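Local coordinates for proline iminopeptidase-related protein (PDB 2YYS) that has no established function but, as an alpha/beta hydrolase of the peptidase S33 family, probably acts as a peptidase, at residues 225-230 against 250-255. Sequence-based numbering, arbitrary orientation.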
# COMPACT_ATOMS: atom_id res chain seq x y z
N VAL A 225 11.50 -0.32 -2.72
CA VAL A 225 11.16 -1.73 -2.61
C VAL A 225 12.32 -2.54 -2.06
O VAL A 225 13.48 -2.19 -2.23
CB VAL A 225 10.70 -2.26 -3.99
CG1 VAL A 225 11.86 -2.25 -4.99
CG2 VAL A 225 10.08 -3.65 -3.88
N GLY A 226 12.01 -3.65 -1.40
CA GLY A 226 13.04 -4.53 -0.86
C GLY A 226 13.47 -5.50 -1.93
O GLY A 226 12.64 -6.07 -2.63
N GLU A 227 14.77 -5.69 -2.07
CA GLU A 227 15.31 -6.67 -3.02
C GLU A 227 14.77 -8.08 -2.82
O GLU A 227 14.64 -8.85 -3.78
CB GLU A 227 16.81 -6.71 -2.85
CG GLU A 227 17.56 -7.62 -3.79
CD GLU A 227 19.02 -7.69 -3.38
OE1 GLU A 227 19.30 -8.30 -2.29
OE2 GLU A 227 19.83 -7.06 -4.11
N ARG A 228 14.48 -8.41 -1.56
CA ARG A 228 13.96 -9.73 -1.19
C ARG A 228 12.47 -9.78 -0.87
O ARG A 228 11.98 -10.71 -0.25
CB ARG A 228 14.81 -10.28 -0.03
CG ARG A 228 16.27 -10.49 -0.47
CD ARG A 228 17.18 -11.15 0.56
NE ARG A 228 16.76 -12.51 0.89
CZ ARG A 228 17.34 -13.28 1.82
NH1 ARG A 228 18.39 -12.83 2.51
NH2 ARG A 228 16.87 -14.50 2.08
N ASP A 229 11.74 -8.77 -1.34
CA ASP A 229 10.29 -8.75 -1.26
C ASP A 229 9.76 -9.52 -2.46
O ASP A 229 9.63 -8.97 -3.56
CB ASP A 229 9.79 -7.31 -1.26
CG ASP A 229 8.28 -7.19 -1.12
OD1 ASP A 229 7.59 -8.23 -1.05
OD2 ASP A 229 7.71 -6.09 -1.07
N GLY A 230 9.50 -10.81 -2.26
CA GLY A 230 8.97 -11.66 -3.31
C GLY A 230 7.53 -11.36 -3.74
O GLY A 230 7.06 -11.99 -4.68
N LEU A 250 16.33 -1.87 -1.77
CA LEU A 250 17.11 -2.01 -0.54
C LEU A 250 17.58 -3.45 -0.41
O LEU A 250 16.75 -4.35 -0.38
CB LEU A 250 16.29 -1.63 0.70
CG LEU A 250 15.59 -0.26 0.68
CD1 LEU A 250 15.07 0.11 2.07
CD2 LEU A 250 16.50 0.82 0.15
N PRO A 251 18.89 -3.66 -0.32
CA PRO A 251 19.42 -5.02 -0.12
C PRO A 251 18.86 -5.65 1.14
O PRO A 251 18.60 -4.94 2.12
CB PRO A 251 20.94 -4.82 0.04
CG PRO A 251 21.24 -3.43 -0.40
CD PRO A 251 19.95 -2.64 -0.39
N GLU A 252 18.64 -6.96 1.09
CA GLU A 252 18.28 -7.75 2.27
C GLU A 252 16.98 -7.32 2.93
O GLU A 252 16.79 -7.54 4.12
CB GLU A 252 19.42 -7.71 3.31
CG GLU A 252 20.78 -8.17 2.78
CD GLU A 252 20.75 -9.57 2.19
OE1 GLU A 252 19.94 -10.40 2.65
OE2 GLU A 252 21.54 -9.85 1.26
N ALA A 253 16.07 -6.70 2.17
CA ALA A 253 14.83 -6.22 2.74
C ALA A 253 13.66 -6.87 2.03
O ALA A 253 13.72 -7.16 0.83
CB ALA A 253 14.74 -4.73 2.64
N GLY A 254 12.62 -7.14 2.81
CA GLY A 254 11.41 -7.75 2.30
C GLY A 254 10.32 -6.71 2.18
O GLY A 254 10.59 -5.53 1.94
N HIS A 255 9.08 -7.15 2.38
CA HIS A 255 7.89 -6.32 2.17
C HIS A 255 7.74 -5.20 3.19
O HIS A 255 7.35 -4.08 2.83
CB HIS A 255 6.65 -7.23 2.17
CG HIS A 255 5.41 -6.58 1.64
ND1 HIS A 255 5.36 -5.95 0.42
CD2 HIS A 255 4.17 -6.46 2.18
CE1 HIS A 255 4.14 -5.47 0.23
NE2 HIS A 255 3.40 -5.77 1.29
O HOH W 1 9.47 -4.14 -0.31
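His-255 gives its ND1 hydrogen to Asp-229 OD2 over 2.8 Å, in a nearly straight bond. OD2 sits at the ring edge, in the imidazole plane, while the carboxylate is turned 63° from the ring. ND1 approaches on the syn side, tilted 27° out of the carboxylate plane. With CG anti to the backbone N (chi1 -177°), the Asp-229 carboxylate is carried to the histidine. OD2 is gripped a second time by a water, 2.7 Å away, that also donates to Gly-254 O and accepts from Gly-226 N; OD1 bonds to Thr-231 OG1. Replacing Asp-229 by an alanine removes the carboxylate, and the imidazole ND1 would probably lose its acceptor, the water one partner, and the ring what fixes its rotation.

Behind this pair, the type I turn Gly-226 to Asp-229 rests on the type II turn Leu-250 to Ala-253. Arg-228 N donates to Ala-253 O over 2.8 Å, and Gly-226 CA makes a CA-H...O contact with the same oxygen at 3.2 Å. On the solvent-exposed side, Arg-228 NH1 forms a salt bridge with Glu-252 OE1 at 2.9 Å; OE1 lies in the guanidinium plane, with the carboxylate nearly perpendicular to it. Leu-250 N to Val-225 O and Glu-227 N to Leu-250 O, both 2.9 Å, continue the parallel pairing of strands 221-226 and 247-250. An acid just after one strand bonded to a histidine after the next matches the Asp-His part of the alpha/beta hydrolase catalytic triad, consistent with such a role here.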